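Local coordinates for protein M32 carboxypeptidase (Chitinophagaceae bacterium, PDB 7A03) that probably removes amino acids from the C-terminal ends of peptides as a metal-dependent carboxypeptidase of the M32 (Taq) family, at residues T435-K438 with L443-S446; E304-R309 with L490-G495; T480-P483 with S487-L490; L219-Y224 with K315-R320; H271-Q276 with W458-I463. All coordinates share one frame; numbering follows the deposited sequence.

Contact 1. Residues T435-K438 with L443-S446; sequences TAQK and LDVS
Q437 and D444 supply the polar half of this contact. NE2 of Q437 donates to OD1 of D444 at 2.9 Å, and the bond is practically straight, with an N-H...O angle of 177°. OD1 lies in the amide plane of Q437 and takes the hydrogen on its syn lone pair, the side of OD2. The two side chains cross at about a right angle, and amide and carboxylate planes stand 78° apart. The extended chain of Q437 beyond CG is what carries the amide this far.

The apolar half belongs to L443. With CG anti to the backbone N (chi1 -177°), it pushes CD2 against helix 420-439, 3.9 Å from A436 CB and 3.9 Å from Q437 CG. A436 also rests on W458, and L443 on L455, both on helix 453-462. A leucine in place of Q437 would probably leave the D444 carboxylate without its amide donor.

The result is a corner between consecutive helices, with buried methyl packing beside a partly exposed polar clasp. A neutral amide facing a carboxylate binds by charge and dipole, which is likely to favour D444 in its ionised form.

Contact 2. Residues E304-R309 with L490-G495; sequences ENNVGR and LDYAAG
N306 and Y492 mark the closest backbone approach, their CA atoms 8.0 Å apart, and the Y492 side chain bridges the gap. Segment 304-309 runs through the last part of helix 293-307, with a wider pi-type turn at 304-307, and into a loop; the N of R309 bonds to the O of N305. Segment 490-495 is regular helix.

The N306 amide lies over one face of the Y492 ring, above the centre, with the two planes 27° apart, and N306 CG comes within 4.1 Å of Y492 CZ. N306 reaches that position with CG beside its backbone N and anti to the carbonyl carbon (chi1 -54°). Further out, the Y492 hydroxyl passes close to N305, its OH 3.7 Å from N305 CB and 3.5 Å from N305 C. Those are packing contacts; the OH finds its hydrogen bonds with E355 and K496.

Within segment 304-309, R309 ties the turn together. Its NH2 forms a salt bridge with E304 OE2 at 2.9 Å, and its NE donates to N305 OD1 at 2.7 Å from above the carbonyl plane. Both acceptors lie in the guanidinium plane. A valine in place of Y492 would probably strip the N306 amide of its aromatic cover and cost E355 a hydroxyl partner.

Around the contact, N306 packs on A429, A430 and F433 of helix 420-439 on its side, while L490 sets helix 486-497 against A183 and L184 of helix 170-192.

Contact 3. Residues T480-P483 with S487-L490; sequences TGNP and SYFL
Y488 reaches from the first turn of helix 486-497 to N482, in the loop after helix 472-480. The nearest CA atoms, those of N482 and Y488, are 10.7 Å apart; the tyrosine covers a little over half of that distance, and the N482 side chain comes to meet it.

At CB, the Y488 side chain heads for the loop. CG stands beside the backbone N and anti to the carbonyl carbon (chi1 -74°), which sends the ring toward segment 480-483. The side chain packs on Q431 and T434 of helix 420-439. From CG through the ring carbons to CZ, nothing of segment 480-483 comes as close as it does at the tip. There OH lies 3.1 Å from N482 OD1, at best a weak hydrogen bond, since the one hydroxyl proton has another acceptor within reach; the amide oxygen sits at the ring's edge, near its plane. Amide and ring planes are 54° apart, and the two side chains cross at about a right angle.

The loop holds N482 in position from its own side. T480 OG1 accepts from the N of N482 at 3.2 Å, an ST turn, while G481 takes a positive phi as the chain leaves the helix. T480 OG1 is also bonded to C476 O, and Q431 NE2 bonds to both that hydroxyl and P483 O.

This is a light clasp at the surface, at most one weak bond between partly exposed groups. The loop has its own bonds, in the ST turn and to Q431, and Y488 meets it only at the tip.

Contact 4. Residues L219-Y224 with K315-R320; sequences LRQMGY and KFQYPR. With GOL (glycerol), chain D.
Q221, Q317 and R320 line a small polar pocket between two helices, and a glycerol, probably from the crystallisation liquor, occupies it. Q221 lies in the last turn of helix 208-222, which closes with a Schellman motif at G223: the N of Y224 bonds back to L219 O at 3.0 Å. The facing wall is helix 311-324. Backbones stay well apart here, so side chains and glycerol do the joining.

Directly across the gap, Q317 NE2 donates to Q221 OE1 at 2.7 Å, in the carbonyl plane of the acceptor. The two glutamines come from opposite directions and their amides are nearly coplanar, 15° apart. The same NE2 is bonded to Y452 OH, whose side chain also touches Q221 and F316. At the rim, the F316 ring turns its edge to Q221 OE1.

Glycerol O3 is the hub. It donates to Q317 OE1 at 2.5 Å and accepts from Q221 NE2 at 3.0 Å and from R320 NE at 2.8 Å, so each glutamine uses one end of its amide on its neighbour and the other on the alcohol. D217 OD2 binds the glycerol as well. R320 bends at chi3 (63°) to turn the edge of its guanidinium to the glycerol, so that two nitrogens face it at once: beside NE on O3, NH2 donates to glycerol O2 at 3.0 Å, in the guanidinium plane.

Contact 5. Residues H271-Q276 with W458-I463; sequences HALYEQ and WLRNNI
L273 gives up its carbonyl to R460, which stretches across from helix 453-462. R460 NH2 donates to L273 O at 2.9 Å with an N-H...O angle of 165°, and the oxygen sits at the edge of the guanidinium. A bend at chi2 (-80°) brings the arginine tip round to this helix carbonyl, while its NE bonds to H464. The L273 side chain adds CD2, 4.1 Å from R460 NH2.

Y274 comes next, its ring meeting I463 obliquely, with CZ 4.2 Å from I463 CG2. A water bridges the same pair, 2.5 Å from Y274 OH and donating to I463 O at 2.8 Å; the hydroxyl also bonds to the N of A291.

Q276 closes the segment. A second water donates to Q276 OE1 at 2.7 Å and accepts from R460 NH2, so this NH2 is gripped twice. D225 N shares that OE1.

Helix 258-277 carries an HExxH pattern that includes H271, consistent with the metal site of an M32 peptidase, though no metal is bound to it here. A272 packs on strand 247-251, L273 and L459 meet W303 of helix 293-307, and I463 rests on I479 of helix 472-480.

From the N terminus, contact 4 opens first and closes its loop at 315-320, after contacts 5 and 2 have opened, so it crosses both. Contact 5 closes at 458-463 while contact 2 is still open; these two cross as well, and contact 2 ends near the C terminus. Contact 1 is a short loop nested inside both. Contact 3, another short one, follows contact 1 and ends on helix 486-497, sharing L490 with contact 2. Several touch: G223 and Y224 of contact 4 pack on L273 of contact 5, A436 of contact 1 on W458, and T435 on T480. Contact 5 ties the HExxH helix to helix 453-462, contact 2 helix 293-307 to 486-497, and contact 4 helix 208-222 to 311-324.

Contact 1. Residues T435-K438 with L443-S446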
# COMPACT_ATOMS: atom_id res chain seq x y z
N THR A 435 -10.12 -16.97 -4.60
CA THR A 435 -10.61 -17.87 -3.57
C THR A 435 -12.03 -17.51 -3.18
O THR A 435 -12.89 -18.41 -3.04
CB THR A 435 -9.67 -17.86 -2.37
OG1 THR A 435 -8.37 -18.32 -2.79
CG2 THR A 435 -10.19 -18.77 -1.27
N ALA A 436 -12.32 -16.21 -3.07
CA ALA A 436 -13.69 -15.82 -2.76
C ALA A 436 -14.65 -16.31 -3.83
O ALA A 436 -15.74 -16.79 -3.52
CB ALA A 436 -13.80 -14.31 -2.56
N GLN A 437 -14.22 -16.28 -5.10
CA GLN A 437 -15.10 -16.73 -6.17
C GLN A 437 -15.41 -18.21 -6.05
O GLN A 437 -16.48 -18.65 -6.47
CB GLN A 437 -14.49 -16.42 -7.54
CG GLN A 437 -14.43 -14.95 -7.89
CD GLN A 437 -13.69 -14.74 -9.20
OE1 GLN A 437 -12.49 -14.97 -9.27
NE2 GLN A 437 -14.40 -14.33 -10.24
N LYS A 438 -14.48 -18.97 -5.46
CA LYS A 438 -14.69 -20.39 -5.18
C LYS A 438 -15.57 -20.59 -3.95
O LYS A 438 -16.42 -21.48 -3.93
CB LYS A 438 -13.33 -21.04 -4.95
CG LYS A 438 -13.30 -22.56 -4.94
CD LYS A 438 -12.21 -23.07 -3.99
CE LYS A 438 -11.94 -24.55 -4.17
NZ LYS A 438 -13.19 -25.37 -4.25
N LEU A 443 -21.11 -15.38 -5.94
CA LEU A 443 -20.35 -14.13 -5.84
C LEU A 443 -20.38 -13.34 -7.14
O LEU A 443 -20.67 -12.13 -7.15
CB LEU A 443 -18.91 -14.42 -5.42
CG LEU A 443 -18.12 -13.13 -5.23
CD1 LEU A 443 -18.66 -12.33 -4.05
CD2 LEU A 443 -16.64 -13.41 -5.04
N ASP A 444 -20.07 -14.00 -8.26
CA ASP A 444 -19.99 -13.29 -9.54
C ASP A 444 -21.36 -12.76 -9.95
O ASP A 444 -21.46 -11.63 -10.44
CB ASP A 444 -19.44 -14.21 -10.63
CG ASP A 444 -17.99 -14.57 -10.42
OD1 ASP A 444 -17.23 -13.76 -9.85
OD2 ASP A 444 -17.59 -15.69 -10.84
N VAL A 445 -22.41 -13.56 -9.77
CA VAL A 445 -23.76 -13.09 -10.07
C VAL A 445 -24.11 -11.88 -9.21
O VAL A 445 -24.73 -10.92 -9.69
CB VAL A 445 -24.78 -14.22 -9.92
CG1 VAL A 445 -26.18 -13.67 -10.12
CG2 VAL A 445 -24.52 -15.32 -10.94
N SER A 446 -23.74 -11.92 -7.92
CA SER A 446 -24.05 -10.80 -7.03
C SER A 446 -23.34 -9.54 -7.50
O SER A 446 -23.96 -8.47 -7.58
CB SER A 446 -23.61 -11.13 -5.60
OG SER A 446 -24.38 -12.20 -5.08

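Contact 2. Residues E304-R309 with L490-G495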
# COMPACT_ATOMS: atom_id res chain seq x y z
N GLU A 304 -10.21 -2.28 -6.21
CA GLU A 304 -9.96 -1.40 -7.35
C GLU A 304 -9.94 -2.18 -8.66
O GLU A 304 -10.48 -1.71 -9.67
CB GLU A 304 -8.62 -0.68 -7.15
CG GLU A 304 -8.31 0.27 -8.31
CD GLU A 304 -6.85 0.63 -8.43
OE1 GLU A 304 -6.06 0.20 -7.56
OE2 GLU A 304 -6.48 1.32 -9.41
N ASN A 305 -9.32 -3.35 -8.65
CA ASN A 305 -8.93 -4.04 -9.87
C ASN A 305 -9.68 -5.35 -10.07
O ASN A 305 -10.43 -5.48 -11.04
CB ASN A 305 -7.42 -4.26 -9.86
CG ASN A 305 -6.65 -2.97 -10.10
OD1 ASN A 305 -7.23 -1.95 -10.50
ND2 ASN A 305 -5.34 -3.00 -9.85
N ASN A 306 -9.50 -6.32 -9.17
CA ASN A 306 -10.17 -7.61 -9.35
C ASN A 306 -11.69 -7.45 -9.40
O ASN A 306 -12.37 -8.21 -10.12
CB ASN A 306 -9.76 -8.58 -8.25
CG ASN A 306 -8.26 -8.73 -8.16
OD1 ASN A 306 -7.57 -7.85 -7.66
ND2 ASN A 306 -7.75 -9.83 -8.70
N VAL A 307 -12.23 -6.48 -8.66
CA VAL A 307 -13.63 -6.09 -8.79
C VAL A 307 -13.75 -4.91 -9.76
O VAL A 307 -14.41 -5.01 -10.80
CB VAL A 307 -14.24 -5.77 -7.42
CG1 VAL A 307 -15.67 -5.31 -7.59
CG2 VAL A 307 -14.16 -7.00 -6.51
N GLY A 308 -13.09 -3.80 -9.43
CA GLY A 308 -13.40 -2.51 -10.04
C GLY A 308 -13.02 -2.36 -11.49
O GLY A 308 -13.45 -1.40 -12.13
N ARG A 309 -12.21 -3.27 -12.04
CA ARG A 309 -11.89 -3.23 -13.47
C ARG A 309 -12.47 -4.42 -14.22
O ARG A 309 -12.15 -4.63 -15.40
CB ARG A 309 -10.38 -3.11 -13.67
CG ARG A 309 -9.79 -1.79 -13.12
CD ARG A 309 -8.31 -1.59 -13.51
NE ARG A 309 -7.77 -0.49 -12.71
CZ ARG A 309 -7.81 0.80 -13.03
NH1 ARG A 309 -8.31 1.20 -14.20
NH2 ARG A 309 -7.32 1.70 -12.19
N LEU A 490 -1.41 -14.36 -12.22
CA LEU A 490 -1.21 -14.63 -13.63
C LEU A 490 -2.50 -15.06 -14.29
O LEU A 490 -2.85 -14.58 -15.37
CB LEU A 490 -0.10 -15.66 -13.85
CG LEU A 490 0.19 -15.99 -15.32
CD1 LEU A 490 0.56 -14.73 -16.09
CD2 LEU A 490 1.27 -17.05 -15.48
N ASP A 491 -3.24 -15.99 -13.66
CA ASP A 491 -4.46 -16.49 -14.28
C ASP A 491 -5.50 -15.38 -14.41
O ASP A 491 -6.20 -15.29 -15.42
CB ASP A 491 -5.05 -17.66 -13.49
CG ASP A 491 -4.16 -18.89 -13.50
OD1 ASP A 491 -3.16 -18.91 -14.25
OD2 ASP A 491 -4.49 -19.84 -12.75
N TYR A 492 -5.57 -14.52 -13.40
CA TYR A 492 -6.48 -13.38 -13.45
C TYR A 492 -6.11 -12.43 -14.59
O TYR A 492 -6.98 -11.98 -15.36
CB TYR A 492 -6.41 -12.68 -12.08
CG TYR A 492 -6.67 -11.18 -12.11
CD1 TYR A 492 -7.97 -10.69 -12.24
CD2 TYR A 492 -5.63 -10.27 -11.97
CE1 TYR A 492 -8.22 -9.33 -12.26
CE2 TYR A 492 -5.88 -8.90 -11.99
CZ TYR A 492 -7.17 -8.45 -12.14
OH TYR A 492 -7.43 -7.11 -12.16
N ALA A 493 -4.82 -12.16 -14.73
CA ALA A 493 -4.35 -11.21 -15.74
C ALA A 493 -4.47 -11.78 -17.15
O ALA A 493 -4.92 -11.09 -18.07
CB ALA A 493 -2.90 -10.84 -15.45
N ALA A 494 -4.03 -13.02 -17.34
CA ALA A 494 -4.19 -13.68 -18.63
C ALA A 494 -5.65 -13.78 -19.02
O ALA A 494 -6.01 -13.54 -20.17
CB ALA A 494 -3.53 -15.06 -18.59
N GLY A 495 -6.53 -14.13 -18.06
CA GLY A 495 -7.94 -14.23 -18.38
C GLY A 495 -8.52 -12.92 -18.87
O GLY A 495 -9.39 -12.90 -19.74

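Contact 3. Residues T480-P483 with S487-L490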
# COMPACT_ATOMS: atom_id res chain seq x y z
N THR A 480 -6.87 -19.62 1.90
CA THR A 480 -6.79 -20.16 0.55
C THR A 480 -6.24 -21.58 0.47
O THR A 480 -6.34 -22.20 -0.59
CB THR A 480 -5.95 -19.25 -0.37
OG1 THR A 480 -4.55 -19.44 -0.10
CG2 THR A 480 -6.33 -17.78 -0.19
N GLY A 481 -5.67 -22.10 1.55
CA GLY A 481 -5.04 -23.41 1.48
C GLY A 481 -3.70 -23.41 0.79
O GLY A 481 -3.19 -24.48 0.45
N ASN A 482 -3.10 -22.24 0.58
CA ASN A 482 -1.82 -22.12 -0.11
C ASN A 482 -1.06 -20.93 0.43
O ASN A 482 -1.68 -19.95 0.86
CB ASN A 482 -2.04 -21.92 -1.62
CG ASN A 482 -2.50 -23.17 -2.31
OD1 ASN A 482 -3.56 -23.19 -2.94
ND2 ASN A 482 -1.72 -24.24 -2.19
N PRO A 483 0.27 -20.96 0.40
CA PRO A 483 1.03 -19.72 0.55
C PRO A 483 0.79 -18.84 -0.66
O PRO A 483 0.17 -19.25 -1.65
CB PRO A 483 2.49 -20.21 0.59
CG PRO A 483 2.47 -21.47 -0.20
CD PRO A 483 1.12 -22.11 0.04
N SER A 487 0.82 -17.44 -9.36
CA SER A 487 -0.04 -18.05 -10.37
C SER A 487 -1.46 -17.48 -10.36
O SER A 487 -2.11 -17.35 -11.41
CB SER A 487 -0.06 -19.56 -10.19
OG SER A 487 -0.55 -19.92 -8.91
N TYR A 488 -1.98 -17.15 -9.17
CA TYR A 488 -3.32 -16.59 -9.11
C TYR A 488 -3.41 -15.28 -9.87
O TYR A 488 -4.35 -15.06 -10.66
CB TYR A 488 -3.72 -16.38 -7.65
CG TYR A 488 -4.06 -17.63 -6.86
CD1 TYR A 488 -3.09 -18.32 -6.15
CD2 TYR A 488 -5.37 -18.10 -6.80
CE1 TYR A 488 -3.41 -19.44 -5.41
CE2 TYR A 488 -5.71 -19.22 -6.06
CZ TYR A 488 -4.72 -19.88 -5.37
OH TYR A 488 -5.05 -20.99 -4.62
N PHE A 489 -2.45 -14.37 -9.62
CA PHE A 489 -2.42 -13.12 -10.36
C PHE A 489 -2.26 -13.39 -11.85
O PHE A 489 -2.91 -12.73 -12.68
CB PHE A 489 -1.29 -12.22 -9.87
CG PHE A 489 -1.28 -10.88 -10.54
CD1 PHE A 489 -2.05 -9.83 -10.04
CD2 PHE A 489 -0.50 -10.66 -11.65
CE1 PHE A 489 -2.05 -8.59 -10.67
CE2 PHE A 489 -0.50 -9.42 -12.29
CZ PHE A 489 -1.27 -8.39 -11.79
N LEU A 490 -1.41 -14.36 -12.22
CA LEU A 490 -1.21 -14.63 -13.63
C LEU A 490 -2.50 -15.06 -14.29
O LEU A 490 -2.85 -14.58 -15.37
CB LEU A 490 -0.10 -15.66 -13.85
CG LEU A 490 0.19 -15.99 -15.32
CD1 LEU A 490 0.56 -14.73 -16.09
CD2 LEU A 490 1.27 -17.05 -15.48

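Contact 4. Residues L219-Y224 with K315-R320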
# COMPACT_ATOMS: atom_id res chain seq x y z
N LEU A 219 -18.72 4.28 -2.90
CA LEU A 219 -18.29 3.92 -1.56
C LEU A 219 -19.45 3.41 -0.71
O LEU A 219 -19.32 2.40 -0.01
CB LEU A 219 -17.65 5.14 -0.88
CG LEU A 219 -16.27 5.55 -1.42
CD1 LEU A 219 -15.92 6.96 -0.93
CD2 LEU A 219 -15.25 4.51 -0.96
N ARG A 220 -20.61 4.07 -0.79
CA ARG A 220 -21.79 3.59 -0.09
C ARG A 220 -22.14 2.17 -0.53
O ARG A 220 -22.37 1.28 0.30
CB ARG A 220 -22.96 4.54 -0.37
CG ARG A 220 -24.05 4.52 0.68
CD ARG A 220 -23.99 5.78 1.53
NE ARG A 220 -24.13 6.99 0.72
CZ ARG A 220 -24.15 8.22 1.23
NH1 ARG A 220 -24.03 8.40 2.54
NH2 ARG A 220 -24.29 9.27 0.43
N GLN A 221 -22.16 1.94 -1.84
CA GLN A 221 -22.53 0.62 -2.35
C GLN A 221 -21.54 -0.45 -1.93
O GLN A 221 -21.93 -1.60 -1.71
CB GLN A 221 -22.67 0.66 -3.87
CG GLN A 221 -23.81 1.56 -4.37
CD GLN A 221 -23.74 1.77 -5.87
OE1 GLN A 221 -23.30 0.88 -6.60
NE2 GLN A 221 -24.18 2.93 -6.33
N MET A 222 -20.26 -0.09 -1.79
CA MET A 222 -19.25 -1.05 -1.34
C MET A 222 -19.47 -1.44 0.11
O MET A 222 -19.08 -2.55 0.52
CB MET A 222 -17.84 -0.48 -1.50
CG MET A 222 -17.35 -0.41 -2.94
SD MET A 222 -15.95 0.70 -3.13
CE MET A 222 -14.65 -0.18 -2.23
N GLY A 223 -20.08 -0.56 0.91
CA GLY A 223 -20.31 -0.84 2.32
C GLY A 223 -19.60 0.12 3.26
O GLY A 223 -19.56 -0.13 4.47
N TYR A 224 -19.02 1.20 2.74
CA TYR A 224 -18.35 2.18 3.59
C TYR A 224 -19.39 2.87 4.48
O TYR A 224 -20.43 3.33 4.01
CB TYR A 224 -17.67 3.21 2.69
CG TYR A 224 -16.83 4.28 3.36
CD1 TYR A 224 -15.98 3.97 4.41
CD2 TYR A 224 -16.86 5.59 2.89
CE1 TYR A 224 -15.19 4.97 5.00
CE2 TYR A 224 -16.08 6.57 3.46
CZ TYR A 224 -15.26 6.25 4.51
OH TYR A 224 -14.48 7.24 5.07
N LYS A 315 -20.99 -4.64 -15.88
CA LYS A 315 -22.30 -4.99 -16.41
C LYS A 315 -23.40 -4.22 -15.69
O LYS A 315 -24.36 -3.76 -16.31
CB LYS A 315 -22.54 -6.48 -16.29
CG LYS A 315 -21.76 -7.30 -17.29
CD LYS A 315 -22.03 -8.79 -17.12
CE LYS A 315 -20.99 -9.63 -17.83
NZ LYS A 315 -21.27 -11.08 -17.63
N PHE A 316 -23.27 -4.06 -14.37
CA PHE A 316 -24.21 -3.27 -13.60
C PHE A 316 -23.85 -1.79 -13.60
O PHE A 316 -24.74 -0.93 -13.77
CB PHE A 316 -24.27 -3.80 -12.16
CG PHE A 316 -25.15 -3.00 -11.24
CD1 PHE A 316 -26.52 -3.26 -11.19
CD2 PHE A 316 -24.63 -2.02 -10.42
CE1 PHE A 316 -27.33 -2.55 -10.34
CE2 PHE A 316 -25.45 -1.29 -9.56
CZ PHE A 316 -26.81 -1.56 -9.53
N GLN A 317 -22.57 -1.45 -13.41
CA GLN A 317 -22.24 -0.04 -13.24
C GLN A 317 -22.23 0.75 -14.54
O GLN A 317 -22.51 1.96 -14.52
CB GLN A 317 -20.91 0.11 -12.50
CG GLN A 317 -20.95 -0.32 -11.03
CD GLN A 317 -21.78 0.60 -10.14
OE1 GLN A 317 -22.17 1.71 -10.54
NE2 GLN A 317 -22.03 0.16 -8.92
N TYR A 318 -21.93 0.14 -15.69
CA TYR A 318 -21.78 0.93 -16.91
C TYR A 318 -23.04 1.67 -17.32
O TYR A 318 -22.95 2.87 -17.60
CB TYR A 318 -21.16 0.11 -18.05
CG TYR A 318 -20.78 1.04 -19.19
CD1 TYR A 318 -19.84 2.05 -19.00
CD2 TYR A 318 -21.40 0.94 -20.45
CE1 TYR A 318 -19.52 2.93 -20.01
CE2 TYR A 318 -21.06 1.82 -21.47
CZ TYR A 318 -20.12 2.81 -21.24
OH TYR A 318 -19.76 3.71 -22.22
N PRO A 319 -24.23 1.05 -17.39
CA PRO A 319 -25.42 1.83 -17.76
C PRO A 319 -25.66 2.99 -16.81
O PRO A 319 -26.11 4.07 -17.24
CB PRO A 319 -26.55 0.80 -17.72
CG PRO A 319 -25.88 -0.53 -17.80
CD PRO A 319 -24.56 -0.37 -17.14
N ARG A 320 -25.31 2.82 -15.52
CA ARG A 320 -25.50 3.90 -14.56
C ARG A 320 -24.57 5.08 -14.86
O ARG A 320 -24.99 6.25 -14.84
CB ARG A 320 -25.32 3.38 -13.14
CG ARG A 320 -26.29 2.26 -12.76
CD ARG A 320 -25.95 1.65 -11.38
NE ARG A 320 -26.08 2.59 -10.27
CZ ARG A 320 -27.22 2.86 -9.64
NH1 ARG A 320 -28.34 2.26 -10.01
NH2 ARG A 320 -27.23 3.72 -8.63
C1 GOL D . -24.45 5.92 -10.50
O1 GOL D . -25.08 7.19 -10.55
C2 GOL D . -23.90 5.76 -9.06
O2 GOL D . -24.90 5.55 -8.12
C3 GOL D . -22.89 4.56 -9.14
O3 GOL D . -23.61 3.36 -9.24

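Contact 5. Residues H271-Q276 with W458-I463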
# COMPACT_ATOMS: atom_id res chain seq x y z
N HIS A 271 -9.15 -0.02 1.38
CA HIS A 271 -8.46 0.25 2.65
C HIS A 271 -9.46 0.54 3.78
O HIS A 271 -9.32 0.05 4.92
CB HIS A 271 -7.56 1.47 2.53
CG HIS A 271 -6.28 1.26 1.77
ND1 HIS A 271 -5.42 0.21 1.99
CD2 HIS A 271 -5.71 2.02 0.80
CE1 HIS A 271 -4.37 0.33 1.20
NE2 HIS A 271 -4.53 1.41 0.46
N ALA A 272 -10.44 1.39 3.48
CA ALA A 272 -11.31 1.90 4.53
C ALA A 272 -12.22 0.81 5.07
O ALA A 272 -12.48 0.77 6.28
CB ALA A 272 -12.13 3.07 4.01
N LEU A 273 -12.67 -0.10 4.21
CA LEU A 273 -13.51 -1.19 4.68
C LEU A 273 -12.73 -2.09 5.63
O LEU A 273 -13.28 -2.58 6.63
CB LEU A 273 -14.04 -2.01 3.49
CG LEU A 273 -15.03 -1.31 2.57
CD1 LEU A 273 -15.18 -2.11 1.27
CD2 LEU A 273 -16.40 -1.12 3.26
N TYR A 274 -11.45 -2.32 5.32
CA TYR A 274 -10.61 -3.05 6.26
C TYR A 274 -10.55 -2.34 7.61
O TYR A 274 -10.78 -2.95 8.67
CB TYR A 274 -9.20 -3.17 5.67
CG TYR A 274 -8.23 -4.11 6.37
CD1 TYR A 274 -8.61 -4.90 7.44
CD2 TYR A 274 -6.92 -4.22 5.89
CE1 TYR A 274 -7.70 -5.79 8.03
CE2 TYR A 274 -6.01 -5.11 6.47
CZ TYR A 274 -6.41 -5.89 7.54
OH TYR A 274 -5.50 -6.76 8.09
N GLU A 275 -10.19 -1.05 7.60
CA GLU A 275 -10.06 -0.31 8.87
C GLU A 275 -11.37 -0.28 9.66
O GLU A 275 -11.36 -0.40 10.89
CB GLU A 275 -9.55 1.10 8.61
CG GLU A 275 -8.10 1.14 8.15
CD GLU A 275 -7.13 0.78 9.27
OE1 GLU A 275 -7.39 1.14 10.43
OE2 GLU A 275 -6.08 0.15 9.01
N GLN A 276 -12.50 -0.17 8.96
CA GLN A 276 -13.80 -0.16 9.64
C GLN A 276 -14.16 -1.54 10.18
O GLN A 276 -15.10 -1.66 10.98
CB GLN A 276 -14.91 0.39 8.74
CG GLN A 276 -14.79 1.89 8.53
CD GLN A 276 -15.98 2.49 7.81
OE1 GLN A 276 -16.63 1.83 7.01
NE2 GLN A 276 -16.27 3.76 8.08
N TRP A 458 -17.58 -11.86 3.13
CA TRP A 458 -16.45 -12.80 3.09
C TRP A 458 -15.18 -12.17 3.66
O TRP A 458 -14.46 -12.79 4.45
CB TRP A 458 -16.26 -13.30 1.66
CG TRP A 458 -15.22 -14.36 1.53
CD1 TRP A 458 -15.40 -15.71 1.68
CD2 TRP A 458 -13.84 -14.16 1.22
NE1 TRP A 458 -14.20 -16.36 1.47
CE2 TRP A 458 -13.23 -15.44 1.20
CE3 TRP A 458 -13.04 -13.03 0.96
CZ2 TRP A 458 -11.88 -15.61 0.92
CZ3 TRP A 458 -11.70 -13.21 0.68
CH2 TRP A 458 -11.13 -14.49 0.67
N LEU A 459 -14.90 -10.93 3.28
CA LEU A 459 -13.73 -10.24 3.81
C LEU A 459 -13.83 -10.04 5.32
O LEU A 459 -12.84 -10.15 6.04
CB LEU A 459 -13.55 -8.91 3.08
CG LEU A 459 -13.24 -9.01 1.59
CD1 LEU A 459 -13.43 -7.64 0.94
CD2 LEU A 459 -11.82 -9.55 1.35
N ARG A 460 -15.03 -9.70 5.80
CA ARG A 460 -15.23 -9.44 7.21
C ARG A 460 -15.16 -10.71 8.05
O ARG A 460 -14.90 -10.63 9.25
CB ARG A 460 -16.59 -8.76 7.41
CG ARG A 460 -16.60 -7.30 6.98
CD ARG A 460 -15.98 -6.39 8.06
NE ARG A 460 -15.65 -5.07 7.53
CZ ARG A 460 -16.52 -4.08 7.40
NH1 ARG A 460 -17.78 -4.25 7.78
NH2 ARG A 460 -16.13 -2.92 6.92
N ASN A 461 -15.41 -11.88 7.44
CA ASN A 461 -15.26 -13.15 8.14
C ASN A 461 -13.85 -13.73 8.03
O ASN A 461 -13.42 -14.48 8.92
CB ASN A 461 -16.25 -14.19 7.60
CG ASN A 461 -17.69 -13.84 7.95
OD1 ASN A 461 -17.95 -13.13 8.92
ND2 ASN A 461 -18.63 -14.36 7.18
N ASN A 462 -13.11 -13.39 6.98
CA ASN A 462 -11.83 -14.02 6.72
C ASN A 462 -10.61 -13.16 6.98
O ASN A 462 -9.55 -13.71 7.26
CB ASN A 462 -11.77 -14.54 5.28
CG ASN A 462 -12.57 -15.80 5.10
OD1 ASN A 462 -12.09 -16.90 5.39
ND2 ASN A 462 -13.81 -15.65 4.65
N ILE A 463 -10.72 -11.83 6.89
CA ILE A 463 -9.53 -10.97 6.97
C ILE A 463 -9.67 -9.88 8.02
O ILE A 463 -8.84 -9.77 8.93
CB ILE A 463 -9.18 -10.37 5.60
CG1 ILE A 463 -8.75 -11.49 4.64
CG2 ILE A 463 -8.07 -9.34 5.76
CD1 ILE A 463 -8.69 -11.07 3.18
O HOH W 1 -6.49 -8.45 9.69
O HOH W 2 -17.79 -0.60 6.65